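Local coordinates for hypothetical protein TM1553 (Thermotoga maritima, PDB 1VRM) that probably acts as an ApbE-family flavin transferase, a type of enzyme that moves FMN from FAD onto target proteins, at residues M52-Y57 with D82-S87; A229-G234 with T273-L278; E112-T117 with G256-G261; K288-V293 with I306-G311; E20-A25 with S29-V34. All blocks are in the same frame, centred on the assembly; numbering follows the deposited sequence.

Interaction 1: M52-Y57 with D82-S87; sequences MKRITY and DEETYS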
# COMPACT_ATOMS: atom_id res chain seq x y z
N MSE A 52 -11.12 9.26 -2.12
CA MSE A 52 -10.68 7.99 -1.51
C MSE A 52 -11.69 6.88 -1.79
O MSE A 52 -11.31 5.74 -2.13
CB MSE A 52 -10.43 8.14 -0.01
CG MSE A 52 -9.25 8.98 0.23
SE MSE A 52 -9.13 9.24 2.24
CE MSE A 52 -7.22 8.65 2.45
N LYS A 53 -12.97 7.22 -1.66
CA LYS A 53 -14.03 6.25 -1.97
C LYS A 53 -14.07 5.93 -3.46
O LYS A 53 -14.21 4.76 -3.85
CB LYS A 53 -15.38 6.74 -1.48
CG LYS A 53 -15.45 6.80 0.05
CD LYS A 53 -16.77 7.36 0.52
CE LYS A 53 -16.91 7.18 2.02
NZ LYS A 53 -16.48 5.83 2.46
N ARG A 54 -13.90 6.93 -4.30
CA ARG A 54 -13.87 6.73 -5.74
C ARG A 54 -12.79 5.70 -6.14
O ARG A 54 -13.03 4.76 -6.88
CB ARG A 54 -13.59 8.05 -6.43
CG ARG A 54 -13.52 7.96 -7.95
CD ARG A 54 -13.10 9.26 -8.57
NE ARG A 54 -11.73 9.57 -8.25
CZ ARG A 54 -10.70 9.03 -8.91
NH1 ARG A 54 -10.92 8.20 -9.93
NH2 ARG A 54 -9.47 9.34 -8.55
N ILE A 55 -11.60 5.91 -5.63
CA ILE A 55 -10.44 5.03 -5.88
C ILE A 55 -10.74 3.62 -5.32
O ILE A 55 -10.39 2.60 -5.91
CB ILE A 55 -9.15 5.63 -5.24
CG1 ILE A 55 -8.79 6.87 -6.02
CG2 ILE A 55 -8.07 4.58 -5.09
CD1 ILE A 55 -7.78 7.70 -5.32
N THR A 56 -11.40 3.56 -4.16
CA THR A 56 -11.77 2.28 -3.54
C THR A 56 -12.54 1.39 -4.52
O THR A 56 -12.26 0.20 -4.65
CB THR A 56 -12.60 2.46 -2.25
OG1 THR A 56 -11.84 3.21 -1.29
CG2 THR A 56 -12.92 1.13 -1.62
N TYR A 57 -13.53 2.00 -5.18
CA TYR A 57 -14.41 1.23 -6.07
C TYR A 57 -13.79 1.03 -7.45
O TYR A 57 -13.93 -0.05 -8.05
CB TYR A 57 -15.79 1.86 -6.15
CG TYR A 57 -16.41 1.91 -4.76
CD1 TYR A 57 -16.44 0.76 -3.97
CD2 TYR A 57 -16.87 3.08 -4.22
CE1 TYR A 57 -16.96 0.78 -2.68
CE2 TYR A 57 -17.40 3.11 -2.93
CZ TYR A 57 -17.43 1.96 -2.17
OH TYR A 57 -17.95 1.97 -0.89
N ASP A 82 -8.75 4.10 -19.26
CA ASP A 82 -8.54 5.51 -19.09
C ASP A 82 -7.09 5.79 -18.62
O ASP A 82 -6.38 4.89 -18.14
CB ASP A 82 -9.55 6.04 -18.07
CG ASP A 82 -9.36 5.37 -16.72
OD1 ASP A 82 -9.81 4.20 -16.53
OD2 ASP A 82 -8.69 6.00 -15.88
N GLU A 83 -6.66 7.05 -18.71
CA GLU A 83 -5.30 7.47 -18.39
C GLU A 83 -4.94 7.22 -16.96
O GLU A 83 -3.83 6.82 -16.67
CB GLU A 83 -5.13 8.96 -18.74
CG GLU A 83 -3.71 9.46 -18.62
N GLU A 84 -5.86 7.46 -16.05
CA GLU A 84 -5.57 7.23 -14.62
C GLU A 84 -5.22 5.76 -14.37
O GLU A 84 -4.23 5.41 -13.70
CB GLU A 84 -6.76 7.65 -13.74
CG GLU A 84 -6.43 7.49 -12.25
CD GLU A 84 -7.60 7.75 -11.30
OE1 GLU A 84 -8.76 7.46 -11.68
OE2 GLU A 84 -7.30 8.23 -10.16
N THR A 85 -6.08 4.91 -14.87
CA THR A 85 -5.90 3.49 -14.68
C THR A 85 -4.57 3.04 -15.34
O THR A 85 -3.77 2.28 -14.75
CB THR A 85 -7.02 2.78 -15.38
OG1 THR A 85 -8.24 3.15 -14.73
CG2 THR A 85 -6.87 1.29 -15.28
N TYR A 86 -4.36 3.51 -16.56
CA TYR A 86 -3.16 3.13 -17.30
C TYR A 86 -1.89 3.50 -16.54
O TYR A 86 -0.97 2.67 -16.33
CB TYR A 86 -3.19 3.76 -18.68
CG TYR A 86 -2.25 3.13 -19.66
CD1 TYR A 86 -2.59 1.93 -20.27
CD2 TYR A 86 -1.07 3.74 -20.03
CE1 TYR A 86 -1.74 1.31 -21.21
CE2 TYR A 86 -0.22 3.13 -20.97
CZ TYR A 86 -0.58 1.93 -21.56
OH TYR A 86 0.23 1.30 -22.51
N SER A 87 -1.87 4.73 -16.03
CA SER A 87 -0.71 5.24 -15.34
C SER A 87 -0.49 4.48 -14.02
O SER A 87 0.64 4.13 -13.67
CB SER A 87 -0.88 6.72 -15.07
OG SER A 87 -1.81 6.92 -14.03

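Interaction 2: A229-G234 with T273-L278; sequences AVATSG and TTADAL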
# COMPACT_ATOMS: atom_id res chain seq x y z
N ALA A 229 5.84 11.10 3.61
CA ALA A 229 4.89 10.08 3.94
C ALA A 229 5.54 8.95 4.71
O ALA A 229 6.75 8.77 4.69
CB ALA A 229 4.27 9.50 2.60
N VAL A 230 4.70 8.19 5.40
CA VAL A 230 5.15 6.99 6.08
C VAL A 230 4.10 5.90 5.82
O VAL A 230 2.90 6.17 5.80
CB VAL A 230 5.42 7.21 7.58
CG1 VAL A 230 4.22 7.70 8.37
CG2 VAL A 230 5.97 5.92 8.20
N ALA A 231 4.56 4.68 5.60
CA ALA A 231 3.64 3.55 5.36
C ALA A 231 4.20 2.33 6.10
O ALA A 231 5.42 2.12 6.09
CB ALA A 231 3.51 3.27 3.87
N THR A 232 3.32 1.48 6.61
CA THR A 232 3.70 0.29 7.31
C THR A 232 2.98 -0.91 6.68
O THR A 232 1.76 -0.85 6.40
CB THR A 232 3.40 0.44 8.82
OG1 THR A 232 4.24 1.47 9.37
CG2 THR A 232 3.68 -0.88 9.56
N SER A 233 3.73 -2.00 6.43
CA SER A 233 3.12 -3.29 6.09
C SER A 233 3.38 -4.20 7.28
O SER A 233 4.48 -4.27 7.78
CB SER A 233 3.73 -3.91 4.85
OG SER A 233 3.37 -3.19 3.71
N GLY A 234 2.38 -4.97 7.66
CA GLY A 234 2.52 -5.83 8.82
C GLY A 234 1.72 -7.10 8.66
O GLY A 234 0.79 -7.18 7.85
N THR A 273 2.79 6.73 -2.38
CA THR A 273 2.79 5.66 -3.34
C THR A 273 4.10 4.82 -3.17
O THR A 273 4.06 3.59 -3.09
CB THR A 273 2.67 6.19 -4.76
OG1 THR A 273 1.46 6.94 -4.89
CG2 THR A 273 2.68 5.03 -5.74
N THR A 274 5.23 5.51 -3.13
CA THR A 274 6.52 4.86 -2.94
C THR A 274 6.58 4.13 -1.58
O THR A 274 7.01 2.97 -1.50
CB THR A 274 7.63 5.90 -3.02
OG1 THR A 274 7.60 6.47 -4.32
CG2 THR A 274 9.03 5.29 -2.74
N ALA A 275 6.15 4.80 -0.51
CA ALA A 275 6.24 4.23 0.81
C ALA A 275 5.37 2.97 0.88
O ALA A 275 5.77 1.98 1.49
CB ALA A 275 5.80 5.25 1.88
N ASP A 276 4.18 3.02 0.28
CA ASP A 276 3.23 1.89 0.31
C ASP A 276 3.81 0.69 -0.48
O ASP A 276 3.90 -0.41 0.04
CB ASP A 276 1.87 2.34 -0.26
CG ASP A 276 0.74 1.40 0.04
OD1 ASP A 276 0.91 0.51 0.87
OD2 ASP A 276 -0.35 1.61 -0.60
N ALA A 277 4.23 0.91 -1.75
CA ALA A 277 4.75 -0.19 -2.58
C ALA A 277 5.99 -0.80 -1.95
O ALA A 277 6.17 -2.02 -1.92
CB ALA A 277 5.06 0.23 -3.98
N LEU A 278 6.90 0.06 -1.48
CA LEU A 278 8.15 -0.44 -0.95
C LEU A 278 8.02 -1.04 0.44
O LEU A 278 8.79 -1.91 0.80
CB LEU A 278 9.24 0.62 -1.03
CG LEU A 278 9.61 1.04 -2.45
CD1 LEU A 278 10.79 2.01 -2.43
CD2 LEU A 278 9.95 -0.12 -3.34

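Interaction 3: E112-T117 with G256-G261; sequences ELWGFT and GYPARG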
# COMPACT_ATOMS: atom_id res chain seq x y z
N GLU A 112 -6.96 -14.75 -4.53
CA GLU A 112 -8.27 -15.35 -4.76
C GLU A 112 -8.29 -16.81 -4.23
O GLU A 112 -9.21 -17.28 -3.54
CB GLU A 112 -8.52 -15.22 -6.26
CG GLU A 112 -9.82 -15.48 -6.75
CD GLU A 112 -9.81 -15.37 -8.28
OE1 GLU A 112 -9.02 -16.08 -8.93
OE2 GLU A 112 -10.60 -14.59 -8.80
N LEU A 113 -7.20 -17.52 -4.46
CA LEU A 113 -7.07 -18.88 -4.02
C LEU A 113 -7.09 -19.01 -2.51
O LEU A 113 -7.75 -19.87 -1.97
CB LEU A 113 -5.76 -19.43 -4.57
CG LEU A 113 -5.51 -20.93 -4.55
CD1 LEU A 113 -6.42 -21.63 -5.59
CD2 LEU A 113 -4.01 -21.19 -4.77
N TRP A 114 -6.36 -18.12 -1.84
CA TRP A 114 -6.31 -18.10 -0.38
C TRP A 114 -7.60 -17.57 0.27
O TRP A 114 -7.82 -17.71 1.47
CB TRP A 114 -5.13 -17.20 0.06
CG TRP A 114 -3.83 -17.84 0.02
CD1 TRP A 114 -2.96 -17.86 -1.03
CD2 TRP A 114 -3.20 -18.54 1.09
NE1 TRP A 114 -1.82 -18.57 -0.69
CE2 TRP A 114 -1.94 -18.98 0.62
CE3 TRP A 114 -3.60 -18.86 2.41
CZ2 TRP A 114 -1.09 -19.73 1.41
CZ3 TRP A 114 -2.75 -19.55 3.19
CH2 TRP A 114 -1.51 -20.03 2.70
N GLY A 115 -8.44 -16.91 -0.52
CA GLY A 115 -9.71 -16.36 -0.02
C GLY A 115 -9.69 -14.91 0.42
O GLY A 115 -10.70 -14.39 0.94
N PHE A 116 -8.58 -14.23 0.22
CA PHE A 116 -8.44 -12.83 0.66
C PHE A 116 -9.37 -11.87 -0.10
O PHE A 116 -9.72 -10.84 0.42
CB PHE A 116 -7.00 -12.37 0.65
CG PHE A 116 -6.20 -12.97 1.74
CD1 PHE A 116 -6.44 -12.62 3.07
CD2 PHE A 116 -5.19 -13.88 1.47
CE1 PHE A 116 -5.68 -13.17 4.06
CE2 PHE A 116 -4.45 -14.41 2.46
CZ PHE A 116 -4.70 -14.08 3.75
N THR A 117 -9.84 -12.28 -1.27
CA THR A 117 -10.71 -11.46 -2.10
C THR A 117 -12.20 -11.73 -1.91
O THR A 117 -13.02 -10.90 -2.31
CB THR A 117 -10.39 -11.72 -3.57
OG1 THR A 117 -10.76 -13.06 -3.91
CG2 THR A 117 -8.92 -11.49 -3.89
N GLY A 256 4.13 -18.01 -3.29
CA GLY A 256 2.68 -18.13 -3.13
C GLY A 256 2.17 -18.32 -1.71
O GLY A 256 0.98 -18.52 -1.53
N TYR A 257 3.05 -18.21 -0.71
CA TYR A 257 2.68 -18.33 0.69
C TYR A 257 2.93 -16.95 1.37
O TYR A 257 3.72 -16.12 0.86
CB TYR A 257 3.50 -19.41 1.40
CG TYR A 257 3.13 -20.82 1.06
CD1 TYR A 257 3.72 -21.48 -0.02
CD2 TYR A 257 2.15 -21.48 1.79
CE1 TYR A 257 3.35 -22.82 -0.33
CE2 TYR A 257 1.77 -22.80 1.49
CZ TYR A 257 2.38 -23.45 0.43
OH TYR A 257 1.98 -24.77 0.15
N PRO A 258 2.27 -16.69 2.51
CA PRO A 258 2.55 -15.51 3.31
C PRO A 258 4.02 -15.40 3.55
O PRO A 258 4.70 -16.38 3.87
CB PRO A 258 1.75 -15.75 4.60
CG PRO A 258 0.61 -16.59 4.17
CD PRO A 258 1.23 -17.53 3.16
N ALA A 259 4.55 -14.21 3.38
CA ALA A 259 5.97 -14.00 3.64
C ALA A 259 6.21 -14.13 5.16
O ALA A 259 5.41 -13.63 5.94
CB ALA A 259 6.35 -12.62 3.16
N ARG A 260 7.29 -14.81 5.55
CA ARG A 260 7.58 -15.14 6.94
C ARG A 260 8.82 -14.44 7.49
O ARG A 260 9.58 -13.84 6.72
CB ARG A 260 7.73 -16.66 7.10
CG ARG A 260 6.49 -17.46 6.60
CD ARG A 260 5.25 -17.06 7.35
NE ARG A 260 4.12 -17.96 7.12
CZ ARG A 260 2.93 -17.79 7.70
NH1 ARG A 260 2.73 -16.77 8.50
NH2 ARG A 260 1.94 -18.63 7.44
N GLY A 261 8.99 -14.44 8.82
CA GLY A 261 10.21 -13.92 9.39
C GLY A 261 10.17 -12.46 9.79
O GLY A 261 11.10 -11.96 10.42

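Interaction 4: K288-V293 with I306-G311; sequences KDWRKV and IVLEGG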
# COMPACT_ATOMS: atom_id res chain seq x y z
N LYS A 288 14.33 -12.76 4.21
CA LYS A 288 15.43 -13.49 3.58
C LYS A 288 16.81 -12.90 3.92
O LYS A 288 17.74 -13.63 4.22
CB LYS A 288 15.24 -13.53 2.08
CG LYS A 288 13.90 -14.15 1.65
CD LYS A 288 13.43 -13.64 0.31
CE LYS A 288 11.99 -14.11 0.06
NZ LYS A 288 11.48 -13.55 -1.19
N ASP A 289 16.96 -11.58 3.78
CA ASP A 289 18.25 -10.91 4.12
C ASP A 289 17.92 -9.51 4.62
O ASP A 289 17.97 -8.52 3.86
CB ASP A 289 19.19 -10.93 2.90
CG ASP A 289 20.62 -10.45 3.23
OD1 ASP A 289 20.82 -9.85 4.32
OD2 ASP A 289 21.53 -10.71 2.43
N TRP A 290 17.56 -9.41 5.89
CA TRP A 290 17.16 -8.13 6.45
C TRP A 290 18.31 -7.11 6.39
O TRP A 290 18.08 -5.92 6.19
CB TRP A 290 16.61 -8.23 7.87
CG TRP A 290 17.55 -8.56 8.98
CD1 TRP A 290 17.70 -9.77 9.57
CD2 TRP A 290 18.47 -7.68 9.66
NE1 TRP A 290 18.60 -9.72 10.56
CE2 TRP A 290 19.12 -8.46 10.66
CE3 TRP A 290 18.82 -6.34 9.54
CZ2 TRP A 290 20.06 -7.93 11.51
CZ3 TRP A 290 19.75 -5.83 10.39
CH2 TRP A 290 20.36 -6.62 11.37
N ARG A 291 19.56 -7.55 6.56
CA ARG A 291 20.67 -6.59 6.54
C ARG A 291 20.80 -5.92 5.18
O ARG A 291 21.09 -4.73 5.11
CB ARG A 291 22.00 -7.31 6.89
CG ARG A 291 22.11 -7.76 8.31
CD ARG A 291 23.36 -8.56 8.56
NE ARG A 291 23.46 -8.97 9.96
CZ ARG A 291 22.76 -9.98 10.49
NH1 ARG A 291 21.93 -10.72 9.77
NH2 ARG A 291 22.92 -10.26 11.77
N LYS A 292 20.60 -6.69 4.11
CA LYS A 292 20.68 -6.16 2.78
C LYS A 292 19.53 -5.23 2.48
O LYS A 292 19.69 -4.24 1.77
CB LYS A 292 20.81 -7.28 1.77
CG LYS A 292 21.30 -6.84 0.45
CD LYS A 292 21.74 -8.03 -0.39
CE LYS A 292 22.21 -7.57 -1.75
NZ LYS A 292 23.57 -6.98 -1.62
N VAL A 293 18.35 -5.56 2.99
CA VAL A 293 17.17 -4.67 2.87
C VAL A 293 17.45 -3.34 3.57
O VAL A 293 17.24 -2.26 3.01
CB VAL A 293 15.89 -5.37 3.40
CG1 VAL A 293 14.70 -4.41 3.41
CG2 VAL A 293 15.62 -6.58 2.54
N ILE A 306 12.43 -2.08 10.46
CA ILE A 306 11.88 -3.43 10.37
C ILE A 306 11.73 -4.00 11.78
O ILE A 306 12.65 -3.92 12.57
CB ILE A 306 12.82 -4.37 9.58
CG1 ILE A 306 13.11 -3.83 8.19
CG2 ILE A 306 12.26 -5.77 9.54
CD1 ILE A 306 14.20 -4.50 7.49
N VAL A 307 10.58 -4.61 12.07
CA VAL A 307 10.43 -5.39 13.28
C VAL A 307 10.43 -6.84 12.83
O VAL A 307 9.51 -7.29 12.14
CB VAL A 307 9.12 -5.11 14.01
CG1 VAL A 307 9.05 -5.99 15.30
CG2 VAL A 307 8.97 -3.62 14.32
N LEU A 308 11.49 -7.55 13.17
CA LEU A 308 11.64 -8.93 12.78
C LEU A 308 10.75 -9.82 13.66
O LEU A 308 10.32 -9.39 14.73
CB LEU A 308 13.08 -9.34 12.92
CG LEU A 308 14.05 -8.60 12.03
CD1 LEU A 308 15.47 -8.88 12.54
CD2 LEU A 308 13.82 -9.00 10.58
N GLU A 309 10.42 -10.99 13.16
CA GLU A 309 9.71 -11.97 13.96
C GLU A 309 10.46 -12.16 15.26
O GLU A 309 11.66 -12.40 15.26
CB GLU A 309 9.60 -13.28 13.22
CG GLU A 309 8.93 -14.39 13.99
CD GLU A 309 8.81 -15.62 13.13
OE1 GLU A 309 9.75 -15.91 12.36
OE2 GLU A 309 7.75 -16.29 13.24
N GLY A 310 9.76 -12.06 16.37
CA GLY A 310 10.39 -12.16 17.69
C GLY A 310 10.57 -10.82 18.34
O GLY A 310 10.69 -10.72 19.56
N GLY A 311 10.54 -9.75 17.54
CA GLY A 311 10.47 -8.40 18.08
C GLY A 311 11.69 -7.49 17.91
O GLY A 311 11.61 -6.30 18.23

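Interaction 5: E20-A25 with S29-V34; sequences ELRDFA and SVRIVV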
# COMPACT_ATOMS: atom_id res chain seq x y z
N GLU A 20 -11.29 17.34 11.68
CA GLU A 20 -11.07 15.92 11.44
C GLU A 20 -12.33 15.22 10.91
O GLU A 20 -13.44 15.45 11.39
CB GLU A 20 -10.61 15.27 12.74
CG GLU A 20 -10.34 13.82 12.68
CD GLU A 20 -9.42 13.41 13.87
OE1 GLU A 20 -8.92 14.30 14.57
OE2 GLU A 20 -9.19 12.21 14.06
N LEU A 21 -12.15 14.43 9.85
CA LEU A 21 -13.19 13.61 9.25
C LEU A 21 -12.66 12.17 9.27
O LEU A 21 -11.58 11.92 8.69
CB LEU A 21 -13.47 14.03 7.83
CG LEU A 21 -14.60 13.39 7.00
CD1 LEU A 21 -15.95 13.55 7.69
CD2 LEU A 21 -14.67 14.00 5.64
N ARG A 22 -13.37 11.25 9.93
CA ARG A 22 -13.03 9.82 9.93
C ARG A 22 -14.09 9.02 9.26
O ARG A 22 -15.26 9.29 9.46
CB ARG A 22 -12.83 9.27 11.31
CG ARG A 22 -11.68 9.89 12.02
CD ARG A 22 -11.31 9.11 13.19
NE ARG A 22 -10.63 9.92 14.15
CZ ARG A 22 -9.95 9.45 15.20
NH1 ARG A 22 -9.84 8.15 15.40
NH2 ARG A 22 -9.39 10.31 16.03
N ASP A 23 -13.70 8.01 8.48
CA ASP A 23 -14.66 7.16 7.77
C ASP A 23 -13.91 5.87 7.39
O ASP A 23 -12.81 5.61 7.91
CB ASP A 23 -15.25 7.87 6.54
CG ASP A 23 -16.69 7.38 6.18
OD1 ASP A 23 -16.97 6.14 6.15
OD2 ASP A 23 -17.55 8.25 5.93
N PHE A 24 -14.53 5.09 6.50
CA PHE A 24 -14.00 3.83 6.05
C PHE A 24 -13.91 3.93 4.52
O PHE A 24 -14.88 4.28 3.82
CB PHE A 24 -14.91 2.70 6.55
CG PHE A 24 -14.91 2.60 8.04
CD1 PHE A 24 -13.96 1.89 8.67
CD2 PHE A 24 -15.82 3.29 8.79
CE1 PHE A 24 -13.90 1.79 10.07
CE2 PHE A 24 -15.77 3.22 10.21
CZ PHE A 24 -14.80 2.48 10.83
N ALA A 25 -12.72 3.61 4.01
CA ALA A 25 -12.48 3.57 2.58
C ALA A 25 -11.21 2.76 2.41
O ALA A 25 -10.47 2.59 3.38
CB ALA A 25 -12.31 4.99 2.02
N SER A 29 -9.79 1.99 7.72
CA SER A 29 -10.28 3.23 8.29
C SER A 29 -9.38 4.35 7.76
O SER A 29 -8.18 4.15 7.55
CB SER A 29 -10.27 3.19 9.82
OG SER A 29 -9.01 2.79 10.24
N VAL A 30 -9.98 5.52 7.55
CA VAL A 30 -9.29 6.71 7.07
C VAL A 30 -9.55 7.88 8.00
O VAL A 30 -10.59 7.92 8.67
CB VAL A 30 -9.65 7.07 5.61
CG1 VAL A 30 -9.39 5.89 4.69
CG2 VAL A 30 -11.08 7.49 5.48
N ARG A 31 -8.60 8.81 8.06
CA ARG A 31 -8.69 9.98 8.89
C ARG A 31 -8.12 11.14 8.09
O ARG A 31 -7.02 11.04 7.50
CB ARG A 31 -7.93 9.74 10.18
CG ARG A 31 -7.87 10.86 11.13
CD ARG A 31 -7.03 10.33 12.27
NE ARG A 31 -6.98 11.28 13.33
CZ ARG A 31 -6.07 11.28 14.28
NH1 ARG A 31 -5.10 10.37 14.27
NH2 ARG A 31 -6.13 12.21 15.21
N ILE A 32 -8.86 12.22 8.01
CA ILE A 32 -8.47 13.35 7.21
C ILE A 32 -8.41 14.54 8.17
O ILE A 32 -9.40 14.83 8.81
CB ILE A 32 -9.50 13.59 6.11
CG1 ILE A 32 -9.66 12.39 5.15
CG2 ILE A 32 -9.16 14.86 5.32
CD1 ILE A 32 -11.02 12.31 4.52
N VAL A 33 -7.27 15.20 8.29
CA VAL A 33 -7.09 16.27 9.29
C VAL A 33 -6.54 17.45 8.52
O VAL A 33 -5.48 17.36 7.89
CB VAL A 33 -6.14 15.87 10.38
CG1 VAL A 33 -5.78 17.05 11.24
CG2 VAL A 33 -6.72 14.72 11.18
N VAL A 34 -7.30 18.53 8.50
CA VAL A 34 -7.03 19.65 7.60
C VAL A 34 -7.31 20.97 8.28
O VAL A 34 -8.28 21.13 9.00
CB VAL A 34 -7.70 19.48 6.20
CG1 VAL A 34 -9.20 19.53 6.27
CG2 VAL A 34 -7.09 20.46 5.20

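Interaction 1: M52-Y57 with D82-S87
Arg54 and Glu84 reach toward each other from opposite directions and meet end-on, one from helix 41-58 and the other from the first turn of helix 83-98. The guanidinium and carboxylate lie almost in one plane, 18° apart. NH1 of Arg54 donates one N-H to OE1 of Glu84 and NH2 one to OE2, both at 2.9 Å and close to straight, and each oxygen uses its syn lone pair. This is the classic two-pronged salt bridge, both prongs lying in the guanidinium plane. Arg54 starts with CG anti to the backbone N (chi1 179°), then bends at chi3 (69°), which swings the guanidinium round to present its NH1-NH2 edge, whereas Glu84 runs out straight. Both ends have further partners: Arg54 NE pairs with Asp51, Glu84 OE1 with Lys58, and Glu84 OE2 accepts from Tyr169 OH. The helix carrying Glu84 is N-capped by Asp82, whose OD2 takes the N-H of Thr85 at 3.0 Å, while its OD1 accepts from Thr85 OG1 at 2.6 Å. Between residues 52-57 and 82-87 the Arg54-Glu84 pair carries nearly all of the contact, an electrostatic clasp near the surface. The carboxylate, held by Arg54, Lys58 and Tyr169, is likely to stay ionised and can hardly turn about its CG-CD bond without giving up partners.

Interaction 2: A229-G234 with T273-L278
Ala231 sets its methyl over the first turns of helix 272-296, where CB lies 3.6 Å from Ala275 CB and 3.5 Å from Ala275 O. Both residues point toward the opposing segment, and the methyl of Ala275 settles against the strand backbone beside Ala231 N, 4.0 Å from it. Ala231 CB also comes within 3.7 Å of Asp276 N, so one small group covers the peptide that links Ala275 to Asp276. With nothing longer than a methyl at the crossing, the short axes approach to 7.0 Å, much closer than the roughly 10 Å usual for a helix on a sheet, and run nearly parallel at 17°. Asp276 points away from the strand and sends its carboxylate elsewhere: OD2 accepts from Gly168 N, and OD1 is hydrogen-bonded to an unidentified bound molecule, probably from the crystallisation liquor. Ser233 OG and Thr232 O, from the strand, hold that same molecule, which may mark a polar pocket. Strand 229-234 is itself paired with strands 194-197 and 262-269. The contact is thus a helix laid close on an antiparallel sheet by means of alanines, an alpha+beta arrangement, beside what may be a ligand pocket.

Interaction 3: E112-T117 with G256-G261
Trp114 holds CG anti to its carbonyl carbon (chi1 -81°), and Tyr257 does likewise; in the tryptophan this carries the indole away from the last turn of helix 108-114 and onto the loop of residues 256-261. The pyrrole N-H and the benzo edge then do different work. NE1 donates to the carbonyl oxygen of Gly256 at 2.9 Å; the donor sits almost in line with the C=O, although the bond is bent at the hydrogen (N-H...O 144°). Beyond it, CZ2 lies 3.7 Å from Tyr257 CD2, which meets the indole at its edge and in its plane. The two side chains cross at about a right angle, with ring planes 78° apart and the centroids of the Tyr257 ring and the six-membered ring of Trp114 6.0 Å apart. Pro258 adds its CD at 3.6 Å from CZ2, while its CG stands above one face of the indole toward the rim. Replacing Trp114 by a leucine would probably leave the Gly256 carbonyl without this N-H and open a gap beside Tyr257 and Pro258. Glycines shape both backbones: Gly115 ends the helix in a Schellman motif, its N bonded to Glu112 O at 3.1 Å, and Gly256 also has positive phi. Around the contact, Pro126 packs on Trp114, helix 128-135 meets Tyr257 through Arg128 and Ile131 and Leu113 through Ala134, and His248 of strand 245-248 lies against Pro258. The indole therefore ties the end of helix 108-114 to the loop leading into strand 262-269.

Interaction 4: K288-V293 with I306-G311
This is helix-on-sheet packing on the antiparallel sheet, where Trp290 and Val293 of helix 272-296 meet Leu308 and Ile306 of strand 303-308. The helix and strand segments run nearly antiparallel, at 155°, with axes 10.7 Å apart, leaving room for full-sized side chains between them. Leu308 lays CD1 over one face of the Trp290 indole in a CH-pi contact, 3.9 Å from the centroid of the five-membered ring and only 14° off its normal. Its other methyl, CD2, reaches back to Trp290 CB at 4.0 Å, so the two methyls spread from the five-membered ring to the CB-CG bond. Trp290 puts CG in the crowded position between its backbone N and carbonyl carbon (chi1 70°), which stands the indole up beside the helix to receive the leucine. On the opposite face lies CG of Arg291, whose guanidinium has Trp290 CZ2 over the centre of its face. Deeper in, Ile306 crosses Val293 at about a right angle and brings CD1 to 4.1 Å from Val293 CG1. Glu314 of strand 313-315 touches both Trp290 and Leu308 from the neighbouring sheet edge. The helix is kinked here, and an Asx motif marks the place: Asp289 OD1 accepts from Lys292 N at 3.2 Å. After Leu308 the strand leaves through a type II turn with Gly310 at positive phi, closed by Gly311 N donating to Leu308 O at 2.8 Å.

Interaction 5: E20-A25 with S29-V34
The beta hairpin of strands 19-25 and 28-35 brings Leu21 against Ile32 and Asp23 against Val30 as antiparallel hydrogen-bonded pairs, and these form its tight part. Leu21 and Ile32 exchange two backbone bonds, as do Asp23 and Val30; the straightest runs from Val30 N to Asp23 O, at 2.9 Å and 174°. On the face bearing these four residues, Leu21 and Ile32 lie side by side with CD2 and CD1 4.2 Å apart, and helix 41-58 packs here, Ala45 touching Leu21 and Leu49 touching Asp23. The face with Glu20, Arg22, Phe24, Ser29 and Arg31 is more open to solvent, though Val33 on it is buried and its CG2 packs 4.0 Å from Glu20 CG. There Glu20, Arg22 and Arg31 form a salt-bridge network converging on Glu20 OE2. Arg31 approaches from above the carboxylate plane with NE at 2.5 Å, doubtfully short, while Arg22 adds two weak bonds from NE and NH2, each at 2.7 Å. Arg31 runs out extended from a CG anti to the backbone N (chi1 178°), lying alongside Arg22 with the guanidinium planes 39° apart. A leucine in place of Arg31 would probably leave the Glu20 carboxylate to the weak bonds of Arg22 and free it to turn. Strand 28-35 continues the sheet through Glu190 and Phe188 of strand 186-191. At the turn end of the hairpin Ala25 CB closes on Val30 CG1 at 4.1 Å, and Asp23 OD1 uses its anti lone pair to take Phe24 N at 2.7 Å.

Interaction 5 comes first along the chain and interaction 1 next; interactions 3 and 2 then interleave their segments, and interaction 4 closes the series. Interactions 2, 4 and 5 share the long antiparallel sheet. The centres of 2 and 4 lie 16 Å apart. Interactions 1 and 5 touch, Met52 SE packing on Val30 CB at 4.0 Å, and 3 and 4 meet where Gly261 O probably accepts from Glu309 N. Interactions 1 and 4, with centres 33 Å apart, lie on opposite sides of the chain's centre. Interactions 2 and 4 thus lay helix 272-296 on the sheet, 5 pairs two strands at its edge, 1 joins two helices and 3 ties a helix end to a loop.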